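Long-range contacts in nisin immunity protein (Lactococcus lactis subsp. lactis, PDB 5XHB), which takes part in the immunity of the producing bacterium against nisin supplied from outside the cell, acting as a membrane-anchored lipoprotein: residues A[43-48]-A[72-77]; A[28-33]-A[91-96]; A[66-71]-A[106-111]; A[156-161]-A[197-202]. All coordinates share one frame; numbering follows the deposited sequence.

Interaction 1 of 4, residues A[43-48]-A[72-77]; sequences KVKFYK and LNNIYE
Lys43 and Val44 together face Ile75, a classic beta bulge in the antiparallel pairing of strands 39-53 and 67-78, neighbours in the N-terminal sheet. Both backbone N-H groups converge on one acceptor: Lys43 N lies 2.7 Å from Ile75 O in an almost straight bond, while Val44 N makes a longer bond to the same oxygen. Ile75 N answers to Val44 O, and at the far end Lys48 and Leu72 exchange two backbone bonds. Between these regular pairs the register slips by one residue, and a side chain takes over a backbone role: Phe46 N donates to Asn74 OD1 at 3.0 Å, in the plane of the amide carbonyl. The same amide is held at its other end, where Asn74 ND2 donates to Tyr76 OH at 3.1 Å, so its rotation is fixed from both sides. Apolar contact gathers on the face of Val44, Ile75 and Leu72. With CG set between its backbone N and carbonyl carbon (chi1 80°), the Phe46 ring reaches over to the neighbouring strand, its CE2 3.9 Å from Leu72 CB and its CE1 equally near Ile75 CG1; Met85 of strand 83-87 and Val10 also touch this ring. Charge enters at the edge: Lys43 and Glu77 run side by side, joined by a long salt bridge with Lys43 NZ 3.8 Å from Glu77 OE1.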
# COMPACT_ATOMS: atom_id res chain seq x y z
N LYS A 43 -6.35 23.47 -11.72
CA LYS A 43 -5.16 23.67 -12.53
C LYS A 43 -5.33 22.97 -13.86
O LYS A 43 -4.76 23.37 -14.87
CB LYS A 43 -3.90 23.16 -11.82
CG LYS A 43 -3.40 24.04 -10.69
CD LYS A 43 -2.90 25.38 -11.22
CE LYS A 43 -2.52 26.32 -10.07
NZ LYS A 43 -2.08 27.68 -10.54
N VAL A 44 -6.10 21.88 -13.84
CA VAL A 44 -6.37 21.08 -15.04
C VAL A 44 -7.80 20.59 -15.01
O VAL A 44 -8.23 20.01 -14.02
CB VAL A 44 -5.48 19.83 -15.15
CG1 VAL A 44 -5.64 19.20 -16.53
CG2 VAL A 44 -4.05 20.16 -14.89
N LYS A 45 -8.53 20.79 -16.11
CA LYS A 45 -9.86 20.23 -16.22
C LYS A 45 -9.84 18.93 -17.02
O LYS A 45 -9.26 18.87 -18.11
CB LYS A 45 -10.81 21.25 -16.86
CG LYS A 45 -11.06 22.48 -16.00
CD LYS A 45 -12.08 23.40 -16.65
CE LYS A 45 -12.31 24.67 -15.83
NZ LYS A 45 -13.17 25.65 -16.58
N PHE A 46 -10.42 17.88 -16.45
CA PHE A 46 -10.60 16.61 -17.13
C PHE A 46 -11.69 15.83 -16.41
O PHE A 46 -12.01 16.13 -15.27
CB PHE A 46 -9.30 15.80 -17.17
CG PHE A 46 -9.00 15.07 -15.88
CD1 PHE A 46 -8.45 15.73 -14.80
CD2 PHE A 46 -9.30 13.72 -15.76
CE1 PHE A 46 -8.19 15.06 -13.61
CE2 PHE A 46 -9.04 13.04 -14.57
CZ PHE A 46 -8.49 13.71 -13.50
N TYR A 47 -12.24 14.82 -17.09
CA TYR A 47 -13.28 13.98 -16.53
C TYR A 47 -13.06 12.55 -17.00
O TYR A 47 -13.02 12.29 -18.20
CB TYR A 47 -14.67 14.49 -16.96
CG TYR A 47 -15.83 13.74 -16.36
CD1 TYR A 47 -16.29 12.55 -16.90
CD2 TYR A 47 -16.49 14.24 -15.24
CE1 TYR A 47 -17.35 11.87 -16.35
CE2 TYR A 47 -17.57 13.56 -14.68
CZ TYR A 47 -17.99 12.38 -15.25
OH TYR A 47 -19.06 11.69 -14.71
N LYS A 48 -12.92 11.63 -16.06
CA LYS A 48 -12.71 10.23 -16.40
C LYS A 48 -13.53 9.33 -15.50
O LYS A 48 -13.52 9.48 -14.28
CB LYS A 48 -11.21 9.89 -16.31
CG LYS A 48 -10.88 8.42 -16.56
CD LYS A 48 -11.15 8.01 -18.00
CE LYS A 48 -10.37 6.75 -18.37
NZ LYS A 48 -10.87 6.10 -19.62
N LEU A 72 -13.28 10.55 -11.79
CA LEU A 72 -12.06 11.34 -11.61
C LEU A 72 -12.24 12.67 -12.31
O LEU A 72 -12.47 12.72 -13.52
CB LEU A 72 -10.83 10.61 -12.17
CG LEU A 72 -10.79 9.10 -11.95
CD1 LEU A 72 -9.55 8.50 -12.61
CD2 LEU A 72 -10.78 8.82 -10.48
N ASN A 73 -12.13 13.76 -11.56
CA ASN A 73 -12.57 15.04 -12.09
C ASN A 73 -11.71 16.21 -11.62
O ASN A 73 -11.85 16.66 -10.48
CB ASN A 73 -14.02 15.27 -11.68
CG ASN A 73 -14.68 16.41 -12.45
OD1 ASN A 73 -14.22 16.82 -13.52
ND2 ASN A 73 -15.76 16.93 -11.89
N ASN A 74 -10.84 16.66 -12.52
CA ASN A 74 -9.99 17.84 -12.35
C ASN A 74 -8.86 17.68 -11.36
O ASN A 74 -8.95 16.89 -10.43
CB ASN A 74 -10.83 19.05 -11.94
CG ASN A 74 -11.98 19.29 -12.89
OD1 ASN A 74 -11.89 18.98 -14.07
ND2 ASN A 74 -13.07 19.83 -12.37
N ILE A 75 -7.80 18.44 -11.59
CA ILE A 75 -6.71 18.59 -10.63
C ILE A 75 -6.78 20.00 -10.07
O ILE A 75 -6.93 20.96 -10.84
CB ILE A 75 -5.33 18.33 -11.28
CG1 ILE A 75 -5.24 16.88 -11.74
CG2 ILE A 75 -4.19 18.67 -10.31
CD1 ILE A 75 -3.88 16.47 -12.22
N TYR A 76 -6.68 20.12 -8.75
CA TYR A 76 -6.74 21.39 -8.04
C TYR A 76 -5.46 21.68 -7.27
O TYR A 76 -4.76 20.75 -6.85
CB TYR A 76 -7.89 21.40 -7.04
CG TYR A 76 -9.23 21.15 -7.65
CD1 TYR A 76 -9.64 19.85 -7.93
CD2 TYR A 76 -10.08 22.19 -7.94
CE1 TYR A 76 -10.87 19.61 -8.49
CE2 TYR A 76 -11.32 21.95 -8.51
CZ TYR A 76 -11.71 20.67 -8.78
OH TYR A 76 -12.94 20.42 -9.34
N GLU A 77 -5.19 22.95 -7.02
CA GLU A 77 -4.15 23.28 -6.05
C GLU A 77 -4.79 23.45 -4.68
O GLU A 77 -5.81 24.14 -4.56
CB GLU A 77 -3.39 24.54 -6.46
CG GLU A 77 -2.21 24.84 -5.53
CD GLU A 77 -1.42 26.05 -5.96
OE1 GLU A 77 -1.89 26.78 -6.86
OE2 GLU A 77 -0.32 26.28 -5.40

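Interaction 2 of 4, residues A[28-33]-A[91-96]; sequences FVTDKE and YYKILP
Thr30 and Lys93 meet through a doubly used carbonyl. Lys93 O accepts the Thr30 backbone N at 2.9 Å, nearly in line with its C=O bond, and the Thr30 hydroxyl, with OG1 2.7 Å from Lys93 O but well above the carbonyl plane. The hydroxyl reaches it because OG1 sits between the backbone N and carbonyl carbon (chi1 72°); the same torsion sends CG2 to Leu95, 3.7 Å from its CD1, the two side chains slanting across each other. Thr30 OG1 also accepts from Lys32 N, an ST turn that rounds the corner at Asp31. Here strand 25-33 pairs antiparallel with strand 90-96 in the N-terminal sheet, and the register shifts by two residues, a beta bulge, before Lys93 N bonds to Lys32 O. The Tyr92 ring lies against this corner: the Asp31 carboxylate runs alongside, its plane nearly parallel to the ring's but displaced from it, while Glu33 crosses at a slant and sets CB 3.7 Å from Tyr92 CE2. Val29 stands about perpendicular to Tyr92, its CG1 against CB of the tyrosine. The phenol oxygen bonds to Arg90 and to a water that donates to Glu33 OE1; a second water joins Glu33 OE2 to Tyr91 N, so both carboxylate oxygens are water-linked to the opposite strand. Asp31 OD1 is held by Asn110 and by the backbone N of Arg107. At the other end Phe28 points the same way as Leu95, its CE1 3.9 Å from Leu95 CB, while Pro96 O lies in the plane of the ring at its edge, 3.5 Å from Phe28 CE1.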
# COMPACT_ATOMS: atom_id res chain seq x y z
N PHE A 28 0.82 9.62 -8.59
CA PHE A 28 -0.27 8.73 -8.22
C PHE A 28 -1.28 9.42 -7.30
O PHE A 28 -0.96 10.38 -6.61
CB PHE A 28 0.25 7.43 -7.57
CG PHE A 28 0.87 7.60 -6.19
CD1 PHE A 28 2.12 8.19 -6.03
CD2 PHE A 28 0.23 7.09 -5.06
CE1 PHE A 28 2.70 8.30 -4.75
CE2 PHE A 28 0.79 7.18 -3.79
CZ PHE A 28 2.03 7.78 -3.63
N VAL A 29 -2.52 8.96 -7.35
CA VAL A 29 -3.53 9.42 -6.40
C VAL A 29 -3.31 8.72 -5.06
O VAL A 29 -3.30 7.49 -4.98
CB VAL A 29 -4.96 9.13 -6.87
CG1 VAL A 29 -5.98 9.88 -6.00
CG2 VAL A 29 -5.13 9.53 -8.35
N THR A 30 -3.13 9.51 -4.01
CA THR A 30 -2.91 8.99 -2.67
C THR A 30 -4.22 8.77 -1.92
O THR A 30 -5.28 9.17 -2.39
CB THR A 30 -2.08 9.93 -1.81
OG1 THR A 30 -2.89 11.07 -1.48
CG2 THR A 30 -0.82 10.41 -2.55
N ASP A 31 -4.10 8.19 -0.73
CA ASP A 31 -5.26 8.00 0.15
C ASP A 31 -5.40 9.16 1.13
O ASP A 31 -6.17 9.08 2.10
CB ASP A 31 -5.12 6.68 0.91
CG ASP A 31 -6.47 6.17 1.45
OD1 ASP A 31 -7.47 6.27 0.72
OD2 ASP A 31 -6.52 5.68 2.60
N LYS A 32 -4.64 10.24 0.91
CA LYS A 32 -4.72 11.44 1.74
C LYS A 32 -5.86 12.35 1.30
O LYS A 32 -5.74 13.05 0.30
CB LYS A 32 -3.40 12.23 1.68
CG LYS A 32 -2.20 11.44 2.19
CD LYS A 32 -2.12 11.46 3.73
CE LYS A 32 -0.88 10.67 4.20
NZ LYS A 32 -0.51 10.88 5.64
N GLU A 33 -6.96 12.36 2.04
CA GLU A 33 -8.10 13.18 1.63
C GLU A 33 -7.87 14.64 1.99
O GLU A 33 -7.33 14.95 3.06
CB GLU A 33 -9.40 12.66 2.27
CG GLU A 33 -10.60 13.56 2.00
CD GLU A 33 -11.91 13.00 2.56
OE1 GLU A 33 -11.89 11.93 3.20
OE2 GLU A 33 -12.95 13.65 2.34
N TYR A 91 -11.81 14.93 -2.44
CA TYR A 91 -10.55 15.36 -3.05
C TYR A 91 -9.40 14.59 -2.41
O TYR A 91 -9.35 14.45 -1.19
CB TYR A 91 -10.32 16.85 -2.86
CG TYR A 91 -11.45 17.72 -3.39
CD1 TYR A 91 -12.57 17.98 -2.62
CD2 TYR A 91 -11.36 18.29 -4.65
CE1 TYR A 91 -13.59 18.78 -3.10
CE2 TYR A 91 -12.38 19.09 -5.14
CZ TYR A 91 -13.49 19.33 -4.35
OH TYR A 91 -14.51 20.13 -4.83
N TYR A 92 -8.48 14.10 -3.23
CA TYR A 92 -7.37 13.34 -2.70
C TYR A 92 -6.06 13.88 -3.24
O TYR A 92 -5.96 14.17 -4.43
CB TYR A 92 -7.52 11.85 -3.03
CG TYR A 92 -8.55 11.15 -2.17
CD1 TYR A 92 -9.88 11.09 -2.56
CD2 TYR A 92 -8.18 10.57 -0.95
CE1 TYR A 92 -10.82 10.47 -1.76
CE2 TYR A 92 -9.12 9.94 -0.16
CZ TYR A 92 -10.44 9.89 -0.57
OH TYR A 92 -11.37 9.27 0.22
N LYS A 93 -5.08 14.03 -2.35
CA LYS A 93 -3.77 14.55 -2.74
C LYS A 93 -3.15 13.64 -3.78
O LYS A 93 -3.33 12.43 -3.74
CB LYS A 93 -2.86 14.63 -1.50
CG LYS A 93 -1.51 15.32 -1.75
CD LYS A 93 -0.61 15.30 -0.48
CE LYS A 93 -1.17 16.14 0.65
NZ LYS A 93 -0.39 16.02 1.95
N ILE A 94 -2.43 14.24 -4.73
CA ILE A 94 -1.63 13.47 -5.67
C ILE A 94 -0.16 13.74 -5.34
O ILE A 94 0.18 14.83 -4.86
CB ILE A 94 -1.92 13.80 -7.15
CG1 ILE A 94 -1.63 15.27 -7.46
CG2 ILE A 94 -3.36 13.39 -7.53
CD1 ILE A 94 -1.54 15.58 -8.95
N LEU A 95 0.69 12.76 -5.59
CA LEU A 95 2.12 12.87 -5.31
C LEU A 95 2.91 12.30 -6.47
O LEU A 95 2.42 11.44 -7.18
CB LEU A 95 2.48 12.12 -4.00
CG LEU A 95 2.07 12.73 -2.66
CD1 LEU A 95 2.42 11.79 -1.50
CD2 LEU A 95 2.71 14.12 -2.44
N PRO A 96 4.16 12.75 -6.64
CA PRO A 96 5.04 12.12 -7.64
C PRO A 96 5.25 10.65 -7.30
O PRO A 96 5.18 10.27 -6.13
CB PRO A 96 6.37 12.90 -7.51
CG PRO A 96 6.07 14.10 -6.66
CD PRO A 96 4.83 13.81 -5.86
O HOH W 1 -12.61 15.66 0.37
O HOH W 2 -10.92 9.06 2.63

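Interaction 3 of 4, residues A[66-71]-A[106-111]; sequences NSVTLV and LRLQNF. With SO4 (sulfate ion), chain B.
Leu108 and Phe111 carry the contact with Val68 and Leu70, and no hydrogen bond crosses it. Leu106 opens the segment 106-111 with its side chain directed toward the strand, packed on Tyr92 and Ile87. Arg107 instead reaches a sulfate, probably from the crystallisation liquor, which lies in the guanidinium plane at its edge: NH1 donates to sulfate O3 and NH2 to sulfate O2, both at 2.8 Å and both nearly straight. A salt bridge from Arg107 NE to Asp120 steadies the group, and Ala105 N, Tyr134 OH, Leu207 N and Thr208 OG1 are also hydrogen-bonded to the anion. Leu108 then turns back to the strand and sets CG 3.6 Å from Val68 CG1, with its CD1 4.0 Å from Leu70 CD1; it slants across the valine but meets Leu70 at about a right angle. Residues 108-110 form a short 3-10 turn, closed by bonds from Asn110 N to Arg107 O and from Phe111 N to Leu108 O, and this turn in the long connection after strand 90-96 packs on the start of strand 67-78 of the N-terminal sheet. Asn110 lays CB against one face of the Phe111 ring. On the opposite face Leu70 CD2 makes a CH-pi contact, 4.0 Å from the ring centroid and 25° off the normal, displaced toward the rim near Phe111 CD2. Phe111 CG stands anti to its carbonyl carbon (chi1 -46°), which turns the ring to Leu70. Nearer the backbone, Phe111 CB packs 3.7 Å from Val68 CG2.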
# COMPACT_ATOMS: atom_id res chain seq x y z
N ASN A 66 -19.58 -6.63 -7.14
CA ASN A 66 -18.49 -6.17 -6.29
C ASN A 66 -17.69 -5.03 -6.93
O ASN A 66 -16.47 -4.95 -6.77
CB ASN A 66 -17.55 -7.33 -5.94
CG ASN A 66 -17.94 -8.04 -4.66
OD1 ASN A 66 -19.11 -8.05 -4.28
ND2 ASN A 66 -16.96 -8.64 -3.99
N SER A 67 -18.37 -4.15 -7.66
CA SER A 67 -17.67 -3.07 -8.33
C SER A 67 -17.95 -1.72 -7.68
O SER A 67 -18.97 -1.53 -7.01
CB SER A 67 -18.04 -3.02 -9.81
OG SER A 67 -19.31 -2.41 -9.99
N VAL A 68 -17.02 -0.78 -7.87
CA VAL A 68 -17.24 0.59 -7.46
C VAL A 68 -16.95 1.49 -8.66
O VAL A 68 -16.03 1.22 -9.44
CB VAL A 68 -16.37 0.98 -6.24
CG1 VAL A 68 -14.91 0.81 -6.56
CG2 VAL A 68 -16.65 2.41 -5.82
N THR A 69 -17.77 2.52 -8.83
CA THR A 69 -17.61 3.46 -9.94
C THR A 69 -16.92 4.72 -9.44
O THR A 69 -17.34 5.32 -8.46
CB THR A 69 -18.97 3.84 -10.56
OG1 THR A 69 -19.65 2.64 -10.96
CG2 THR A 69 -18.77 4.74 -11.76
N LEU A 70 -15.83 5.09 -10.11
CA LEU A 70 -15.08 6.27 -9.73
C LEU A 70 -15.18 7.34 -10.81
O LEU A 70 -14.91 7.08 -11.98
CB LEU A 70 -13.62 5.94 -9.49
CG LEU A 70 -13.29 4.89 -8.44
CD1 LEU A 70 -11.78 4.71 -8.42
CD2 LEU A 70 -13.82 5.29 -7.07
N VAL A 71 -15.57 8.53 -10.40
CA VAL A 71 -15.48 9.67 -11.30
C VAL A 71 -14.28 10.53 -10.91
O VAL A 71 -14.26 11.13 -9.83
CB VAL A 71 -16.78 10.50 -11.28
CG1 VAL A 71 -16.57 11.82 -12.01
CG2 VAL A 71 -17.90 9.70 -11.91
N LEU A 106 -4.59 5.61 -3.17
CA LEU A 106 -6.03 5.69 -2.95
C LEU A 106 -6.64 4.32 -2.68
O LEU A 106 -6.39 3.37 -3.43
CB LEU A 106 -6.70 6.32 -4.18
CG LEU A 106 -8.22 6.47 -4.11
CD1 LEU A 106 -8.59 7.42 -2.98
CD2 LEU A 106 -8.79 6.94 -5.45
N ARG A 107 -7.44 4.22 -1.63
CA ARG A 107 -8.12 2.97 -1.29
C ARG A 107 -9.54 2.93 -1.87
O ARG A 107 -10.34 3.84 -1.64
CB ARG A 107 -8.19 2.78 0.23
CG ARG A 107 -6.83 2.66 0.92
CD ARG A 107 -5.94 1.68 0.19
NE ARG A 107 -4.84 1.16 1.03
CZ ARG A 107 -3.57 1.14 0.65
NH1 ARG A 107 -3.23 1.64 -0.54
NH2 ARG A 107 -2.64 0.63 1.44
N LEU A 108 -9.83 1.87 -2.61
CA LEU A 108 -11.14 1.64 -3.21
C LEU A 108 -12.24 1.60 -2.15
O LEU A 108 -13.37 2.05 -2.39
CB LEU A 108 -11.10 0.34 -3.98
CG LEU A 108 -11.56 0.22 -5.43
CD1 LEU A 108 -11.16 1.43 -6.26
CD2 LEU A 108 -10.94 -1.06 -5.99
N GLN A 109 -11.90 1.08 -0.98
CA GLN A 109 -12.85 0.88 0.10
C GLN A 109 -13.45 2.19 0.59
O GLN A 109 -14.52 2.18 1.20
CB GLN A 109 -12.18 0.15 1.28
CG GLN A 109 -11.87 -1.33 1.01
CD GLN A 109 -10.63 -1.55 0.15
OE1 GLN A 109 -9.87 -0.62 -0.15
NE2 GLN A 109 -10.41 -2.81 -0.23
N ASN A 110 -12.77 3.30 0.34
CA ASN A 110 -13.31 4.62 0.68
C ASN A 110 -14.69 4.88 0.07
O ASN A 110 -15.49 5.65 0.61
CB ASN A 110 -12.37 5.74 0.22
CG ASN A 110 -11.02 5.71 0.92
OD1 ASN A 110 -10.83 4.97 1.88
ND2 ASN A 110 -10.09 6.53 0.44
N PHE A 111 -14.96 4.27 -1.08
CA PHE A 111 -16.17 4.56 -1.83
C PHE A 111 -17.15 3.38 -1.81
O PHE A 111 -18.04 3.30 -2.66
CB PHE A 111 -15.80 4.93 -3.27
CG PHE A 111 -14.67 5.92 -3.35
CD1 PHE A 111 -14.92 7.28 -3.27
CD2 PHE A 111 -13.37 5.48 -3.46
CE1 PHE A 111 -13.88 8.20 -3.32
CE2 PHE A 111 -12.31 6.39 -3.51
CZ PHE A 111 -12.57 7.75 -3.43
S SO4 B . 0.41 0.98 -1.03
O1 SO4 B . 1.68 1.70 -0.80
O2 SO4 B . -0.08 0.43 0.23
O3 SO4 B . -0.60 1.89 -1.58
O4 SO4 B . 0.70 -0.09 -1.97

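Interaction 4 of 4, residues A[156-161]-A[197-202]; sequences DVLAEV and GEIHSI
Strands 151-165 and 191-202 pair antiparallel at one margin of the C-terminal sheet, within the Spa1 C-terminal family region. Asp156 O accepts from Ile199 N at 2.8 Å, nearly straight at the hydrogen; the return bond, from Asp156 N to Ile199 O, is weak. Next along, Leu158 N donates to Gly197 O at 2.9 Å. Beyond this bond the pairing is interrupted by a G1 beta bulge, in which Ala159 and Glu160 both face Tyr196, and Ala159 adopts a left-handed backbone (phi 51°, psi 57°). Side chains meet on both faces of the sheet. On one, Leu158 slants across Ile199 with Leu158 CD1 3.8 Å from Ile199 CD1, and Phe122 and Phe211 also pack on Ile199. On the other, Val157 CG2 lies 4.1 Å from Glu198 CG and also touches the Gly197 carbonyl. The Glu198 carboxylate is carried along its own strand to the imidazole of His200, whose ND1 is bonded to Gly152 O. With the acceptor close to the ring plane, His200 NE2 donates to the anti side of Glu198 OE1 at 2.7 Å.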
# COMPACT_ATOMS: atom_id res chain seq x y z
N ASP A 156 5.00 0.82 10.87
CA ASP A 156 4.43 0.28 12.11
C ASP A 156 5.51 -0.48 12.85
O ASP A 156 6.61 -0.68 12.34
CB ASP A 156 3.24 -0.64 11.82
CG ASP A 156 2.32 -0.84 13.03
OD1 ASP A 156 2.51 -0.21 14.09
OD2 ASP A 156 1.38 -1.65 12.89
N VAL A 157 5.20 -0.90 14.07
CA VAL A 157 6.09 -1.82 14.75
C VAL A 157 5.23 -3.00 15.21
O VAL A 157 4.10 -2.83 15.68
CB VAL A 157 6.82 -1.14 15.91
CG1 VAL A 157 5.84 -0.58 16.92
CG2 VAL A 157 7.86 -2.08 16.55
N LEU A 158 5.75 -4.20 14.99
CA LEU A 158 5.08 -5.41 15.41
C LEU A 158 5.38 -5.68 16.89
O LEU A 158 4.46 -5.81 17.71
CB LEU A 158 5.50 -6.60 14.54
CG LEU A 158 4.97 -6.53 13.09
CD1 LEU A 158 5.62 -7.57 12.18
CD2 LEU A 158 3.46 -6.72 13.10
N ALA A 159 6.67 -5.73 17.23
CA ALA A 159 7.12 -6.06 18.57
C ALA A 159 6.46 -7.36 19.05
O ALA A 159 5.78 -7.41 20.08
CB ALA A 159 6.85 -4.91 19.55
N GLU A 160 6.66 -8.41 18.26
CA GLU A 160 6.03 -9.70 18.48
C GLU A 160 7.10 -10.74 18.49
O GLU A 160 8.22 -10.50 18.04
CB GLU A 160 5.00 -10.04 17.40
CG GLU A 160 3.74 -9.24 17.45
CD GLU A 160 2.81 -9.75 18.51
OE1 GLU A 160 2.83 -10.98 18.76
OE2 GLU A 160 2.05 -8.95 19.09
N VAL A 161 6.74 -11.92 18.99
CA VAL A 161 7.61 -13.07 19.00
C VAL A 161 6.84 -14.24 18.42
O VAL A 161 5.65 -14.42 18.72
CB VAL A 161 8.08 -13.43 20.42
CG1 VAL A 161 8.89 -14.71 20.38
CG2 VAL A 161 8.87 -12.27 21.05
N GLY A 197 10.30 -6.74 14.57
CA GLY A 197 10.38 -5.34 14.96
C GLY A 197 9.56 -4.42 14.08
O GLY A 197 8.35 -4.62 13.90
N GLU A 198 10.21 -3.41 13.52
CA GLU A 198 9.52 -2.39 12.73
C GLU A 198 9.20 -2.88 11.33
O GLU A 198 9.85 -3.79 10.82
CB GLU A 198 10.36 -1.12 12.65
CG GLU A 198 10.62 -0.50 13.99
CD GLU A 198 11.42 0.79 13.90
OE1 GLU A 198 11.96 1.11 12.82
OE2 GLU A 198 11.51 1.47 14.94
N ILE A 199 8.21 -2.25 10.71
CA ILE A 199 7.96 -2.43 9.28
C ILE A 199 8.19 -1.09 8.59
O ILE A 199 7.75 -0.05 9.08
CB ILE A 199 6.53 -2.95 9.01
CG1 ILE A 199 6.45 -4.42 9.45
CG2 ILE A 199 6.21 -2.86 7.51
CD1 ILE A 199 5.08 -4.95 9.55
N HIS A 200 8.96 -1.12 7.51
CA HIS A 200 9.22 0.07 6.71
C HIS A 200 8.88 -0.19 5.27
O HIS A 200 9.01 -1.31 4.78
CB HIS A 200 10.70 0.49 6.76
CG HIS A 200 11.13 1.04 8.08
ND1 HIS A 200 11.48 2.37 8.25
CD2 HIS A 200 11.30 0.45 9.29
CE1 HIS A 200 11.85 2.57 9.50
NE2 HIS A 200 11.75 1.42 10.15
N SER A 201 8.48 0.87 4.58
CA SER A 201 8.43 0.86 3.12
C SER A 201 9.82 0.63 2.56
O SER A 201 10.82 0.86 3.23
CB SER A 201 7.90 2.21 2.60
OG SER A 201 6.66 2.51 3.22
N ILE A 202 9.89 0.20 1.30
CA ILE A 202 11.16 0.14 0.59
C ILE A 202 11.12 1.24 -0.48
O ILE A 202 10.14 1.34 -1.22
CB ILE A 202 11.37 -1.25 -0.01
CG1 ILE A 202 11.61 -2.27 1.11
CG2 ILE A 202 12.53 -1.26 -1.01
CD1 ILE A 202 11.57 -3.68 0.62

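From the N terminus, segment 28-33 comes first and waits until 91-96 for its partner, so interaction 2 closes a long loop. Interaction 1 forms wholly within that loop, pairing 43-48 with 72-77. Interaction 3 starts inside it, at 66-71, and ends beyond it at 106-111, thereby crossing both 1 and 2. These three bind neighbouring parts of the N-terminal sheet and the connection that follows it, and they touch: Tyr76 meets Tyr91, Tyr47 meets Val71, and Val29 O lies 2.9 Å from Leu106 N. Interaction 4 follows in series, closing its own loop in the C-terminal sheet, on the opposite side of the chain's centre; its nearest atoms stay about 10 Å from interactions 2 and 3.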